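Putative solute-binding component of ABC transporter (PDB 4YS6) probably serves as the sugar-binding component of an ABC transporter, with beta-D-glucose held between its two lobes. Local coordinates at residues Asn76-Glu86 with Ile98-Val109. Numbering follows the deposited sequence.
Sequences NDVQTQVSQIE and IASIEGDSLGTV. With NA (sodium ion), chain G.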
loop_
_atom_site.group_PDB
_atom_site.type_symbol
_atom_site.label_atom_id
_atom_site.label_comp_id
_atom_site.label_asym_id
_atom_site.label_seq_id
_atom_site.Cartn_x
_atom_site.Cartn_y
_atom_site.Cartn_z
ATOM N N ASN A 76 -9.462 11.228 1.097
ATOM C CA ASN A 76 -9.042 10.886 -0.273
ATOM C C ASN A 76 -9.430 11.941 -1.311
ATOM O O ASN A 76 -9.553 11.655 -2.515
ATOM C CB ASN A 76 -9.603 9.502 -0.675
ATOM C CG ASN A 76 -8.536 8.427 -0.735
ATOM O OD1 ASN A 76 -7.414 8.618 -0.274
ATOM N ND2 ASN A 76 -8.899 7.270 -1.285
ATOM N N ASP A 77 -9.590 13.177 -0.859
ATOM C CA ASP A 77 -9.877 14.308 -1.734
ATOM C C ASP A 77 -8.618 15.172 -1.875
ATOM O O ASP A 77 -8.156 15.759 -0.894
ATOM C CB ASP A 77 -11.046 15.114 -1.165
ATOM C CG ASP A 77 -12.378 14.400 -1.319
ATOM O OD1 ASP A 77 -12.464 13.494 -2.167
ATOM O OD2 ASP A 77 -13.346 14.745 -0.603
ATOM N N VAL A 78 -8.053 15.231 -3.082
ATOM C CA VAL A 78 -6.775 15.908 -3.304
ATOM C C VAL A 78 -6.799 17.381 -2.897
ATOM O O VAL A 78 -5.860 17.858 -2.250
ATOM C CB VAL A 78 -6.342 15.772 -4.776
ATOM C CG1 VAL A 78 -5.126 16.654 -5.101
ATOM C CG2 VAL A 78 -6.027 14.327 -5.071
ATOM N N GLN A 79 -7.851 18.116 -3.244
ATOM C CA GLN A 79 -7.866 19.541 -2.924
ATOM C C GLN A 79 -7.950 19.755 -1.412
ATOM O O GLN A 79 -7.427 20.748 -0.880
ATOM C CB GLN A 79 -9.014 20.250 -3.642
ATOM C CG GLN A 79 -9.038 21.735 -3.398
ATOM C CD GLN A 79 -7.726 22.392 -3.764
ATOM O OE1 GLN A 79 -7.172 23.181 -2.993
ATOM N NE2 GLN A 79 -7.212 22.057 -4.939
ATOM N N THR A 80 -8.575 18.815 -0.710
ATOM C CA THR A 80 -8.640 18.901 0.742
ATOM C C THR A 80 -7.245 18.727 1.316
ATOM O O THR A 80 -6.859 19.448 2.233
ATOM C CB THR A 80 -9.606 17.861 1.338
ATOM O OG1 THR A 80 -10.943 18.234 0.972
ATOM C CG2 THR A 80 -9.489 17.824 2.874
ATOM N N GLN A 81 -6.486 17.775 0.787
ATOM C CA GLN A 81 -5.143 17.571 1.294
ATOM C C GLN A 81 -4.267 18.783 1.016
ATOM O O GLN A 81 -3.485 19.194 1.874
ATOM C CB GLN A 81 -4.524 16.315 0.701
ATOM C CG GLN A 81 -3.128 16.082 1.253
ATOM C CD GLN A 81 -2.662 14.673 0.982
ATOM O OE1 GLN A 81 -2.437 14.287 -0.166
ATOM N NE2 GLN A 81 -2.545 13.893 2.035
ATOM N N VAL A 82 -4.399 19.374 -0.169
ATOM C CA VAL A 82 -3.674 20.594 -0.472
ATOM C C VAL A 82 -4.011 21.720 0.521
ATOM O O VAL A 82 -3.111 22.390 1.048
ATOM C CB VAL A 82 -3.961 21.070 -1.914
ATOM C CG1 VAL A 82 -3.380 22.456 -2.142
ATOM C CG2 VAL A 82 -3.394 20.064 -2.910
ATOM N N SER A 83 -5.298 21.928 0.786
ATOM C CA SER A 83 -5.708 22.966 1.721
ATOM C C SER A 83 -5.230 22.666 3.139
ATOM O O SER A 83 -4.855 23.585 3.873
ATOM C CB SER A 83 -7.219 23.127 1.689
ATOM O OG SER A 83 -7.600 23.589 0.416
ATOM N N GLN A 84 -5.220 21.394 3.523
ATOM C CA GLN A 84 -4.741 21.031 4.853
ATOM C C GLN A 84 -3.268 21.348 5.010
ATOM O O GLN A 84 -2.865 21.893 6.026
ATOM C CB GLN A 84 -5.006 19.561 5.145
ATOM C CG GLN A 84 -6.483 19.297 5.340
ATOM C CD GLN A 84 -6.813 17.838 5.527
ATOM O OE1 GLN A 84 -6.071 16.949 5.097
ATOM N NE2 GLN A 84 -7.964 17.580 6.154
ATOM N N ILE A 85 -2.467 21.045 3.992
ATOM C CA ILE A 85 -1.039 21.359 4.034
ATOM C C ILE A 85 -0.807 22.877 4.045
ATOM O O ILE A 85 0.011 23.365 4.824
ATOM C CB ILE A 85 -0.312 20.678 2.857
ATOM C CG1 ILE A 85 -0.412 19.169 3.036
ATOM C CG2 ILE A 85 1.171 21.093 2.772
ATOM C CD1 ILE A 85 -0.129 18.371 1.789
ATOM N N GLU A 86 -1.558 23.628 3.232
ATOM C CA GLU A 86 -1.501 25.083 3.284
ATOM C C GLU A 86 -1.750 25.595 4.698
ATOM O O GLU A 86 -1.067 26.512 5.155
ATOM C CB GLU A 86 -2.521 25.709 2.317
ATOM C CG GLU A 86 -2.036 25.731 0.887
ATOM C CD GLU A 86 -3.076 26.232 -0.102
ATOM O OE1 GLU A 86 -4.265 26.344 0.267
ATOM O OE2 GLU A 86 -2.694 26.506 -1.259
ATOM N N ILE A 98 4.069 13.841 4.977
ATOM C CA ILE A 98 2.926 13.783 4.070
ATOM C C ILE A 98 2.773 12.449 3.406
ATOM O O ILE A 98 3.675 11.986 2.716
ATOM C CB ILE A 98 3.020 14.867 2.954
ATOM C CG1 ILE A 98 3.047 16.256 3.576
ATOM C CG2 ILE A 98 1.866 14.740 1.974
ATOM C CD1 ILE A 98 3.393 17.308 2.628
ATOM N N ALA A 99 1.609 11.839 3.615
ATOM C CA ALA A 99 1.200 10.644 2.899
ATOM C C ALA A 99 0.193 11.081 1.827
ATOM O O ALA A 99 -0.986 11.289 2.110
ATOM C CB ALA A 99 0.595 9.630 3.837
ATOM N N SER A 100 0.683 11.283 0.615
ATOM C CA SER A 100 -0.083 11.934 -0.438
ATOM C C SER A 100 -1.138 11.027 -1.047
ATOM O O SER A 100 -0.960 9.811 -1.138
ATOM C CB SER A 100 0.870 12.433 -1.530
ATOM O OG SER A 100 1.538 11.363 -2.133
ATOM N N ILE A 101 -2.254 11.624 -1.454
ATOM C CA ILE A 101 -3.288 10.888 -2.172
ATOM C C ILE A 101 -2.806 10.634 -3.584
ATOM O O ILE A 101 -2.769 9.487 -4.045
ATOM C CB ILE A 101 -4.604 11.654 -2.185
ATOM C CG1 ILE A 101 -5.120 11.837 -0.750
ATOM C CG2 ILE A 101 -5.661 10.900 -2.985
ATOM C CD1 ILE A 101 -6.155 12.884 -0.636
ATOM N N GLU A 102 -2.424 11.719 -4.254
ATOM C CA GLU A 102 -1.896 11.667 -5.608
ATOM C C GLU A 102 -0.476 12.222 -5.589
ATOM O O GLU A 102 -0.266 13.368 -5.226
ATOM C CB GLU A 102 -2.766 12.468 -6.573
ATOM C CG GLU A 102 -4.081 11.787 -6.893
ATOM C CD GLU A 102 -4.892 12.535 -7.942
ATOM O OE1 GLU A 102 -4.356 13.489 -8.550
ATOM O OE2 GLU A 102 -6.068 12.163 -8.158
ATOM N N GLY A 103 0.484 11.398 -5.983
ATOM C CA GLY A 103 1.894 11.757 -5.860
ATOM C C GLY A 103 2.335 13.030 -6.557
ATOM O O GLY A 103 3.249 13.703 -6.080
ATOM N N ASP A 104 1.708 13.373 -7.675
ATOM C CA ASP A 104 2.110 14.589 -8.414
ATOM C C ASP A 104 1.208 15.818 -8.198
ATOM O O ASP A 104 1.328 16.802 -8.918
ATOM C CB ASP A 104 2.203 14.263 -9.913
ATOM C CG ASP A 104 0.894 13.762 -10.497
ATOM O OD1 ASP A 104 -0.057 13.499 -9.732
ATOM O OD2 ASP A 104 0.832 13.607 -11.738
ATOM N N SER A 105 0.350 15.790 -7.182
ATOM C CA SER A 105 -0.632 16.845 -6.992
ATOM C C SER A 105 -0.251 17.993 -6.058
ATOM O O SER A 105 -1.010 18.943 -5.916
ATOM C CB SER A 105 -1.920 16.230 -6.452
ATOM O OG SER A 105 -1.671 15.677 -5.162
ATOM N N LEU A 106 0.894 17.887 -5.397
ATOM C CA LEU A 106 1.240 18.782 -4.303
ATOM C C LEU A 106 2.369 19.749 -4.646
ATOM O O LEU A 106 2.911 20.425 -3.776
ATOM C CB LEU A 106 1.643 17.952 -3.071
ATOM C CG LEU A 106 0.613 16.950 -2.547
ATOM C CD1 LEU A 106 1.079 16.230 -1.290
ATOM C CD2 LEU A 106 -0.706 17.639 -2.281
ATOM N N GLY A 107 2.716 19.844 -5.925
ATOM C CA GLY A 107 3.869 20.635 -6.313
ATOM C C GLY A 107 3.801 22.090 -5.887
ATOM O O GLY A 107 4.786 22.658 -5.431
ATOM N N THR A 108 2.639 22.708 -6.045
ATOM C CA THR A 108 2.509 24.106 -5.699
ATOM C C THR A 108 2.687 24.334 -4.206
ATOM O O THR A 108 3.438 25.208 -3.798
ATOM C CB THR A 108 1.140 24.655 -6.144
ATOM O OG1 THR A 108 1.025 24.515 -7.563
ATOM C CG2 THR A 108 1.006 26.113 -5.783
ATOM N N VAL A 109 2.006 23.544 -3.386
ATOM C CA VAL A 109 2.057 23.793 -1.959
ATOM C C VAL A 109 3.399 23.389 -1.392
ATOM O O VAL A 109 3.889 23.987 -0.434
ATOM C CB VAL A 109 0.901 23.069 -1.212
ATOM C CG1 VAL A 109 1.041 21.569 -1.285
ATOM C CG2 VAL A 109 0.828 23.548 0.224
HETATM NA NA NA G . -13.183 11.327 -1.235
HETATM O O HOH W 1 -12.542 10.507 -3.126
HETATM O O HOH W 2 -14.857 12.715 0.071
HETATM O O HOH W 3 -2.703 14.476 -3.012
HETATM O O HOH W 4 -13.916 10.253 0.742
#
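With CG anti to the backbone N (chi1 -179°) and the chain extended beyond it, Q81 reaches from its helix to the 99-101 backbone. There its amide bonds both ways. Q81 OE1 accepts the N-H of I101, with I101 N 3.0 Å away, in the carbonyl plane and on a lone pair. Q81 NE2 gives to A99 O at 3.0 Å, near the Q81 amide plane but 45° above the A99 carbonyl plane. Two backbone bonds thus fix which way the buried amide faces. A water also donates to Q81 OE1 and S105 OG and accepts from E102 N. The type I turn from E102 to S105 is closed by S105 N on E102 O, and S105 OG donates to the same oxygen.

I101 lays CD1 against the backbone of N76 and D77. V78 CG1 meets S105 CB at 3.5 Å, and V78 CG2 packs on the E102 chain. Further along, I85 CD1 meets I98 CD1 tip to tip at 3.8 Å, and I85 CG2 touches V109 CG2 at 3.6 Å. V82 CG2 packs on L106 CD2.

D77 OD1 and S75 O bind a sodium ion. Helix 78-90 is the beta-alpha-beta crossover between parallel strands 68-73 and 95-98, with strand 38-43 between them, as in periplasmic binding proteins. Here it meets the loop into helix 107-115.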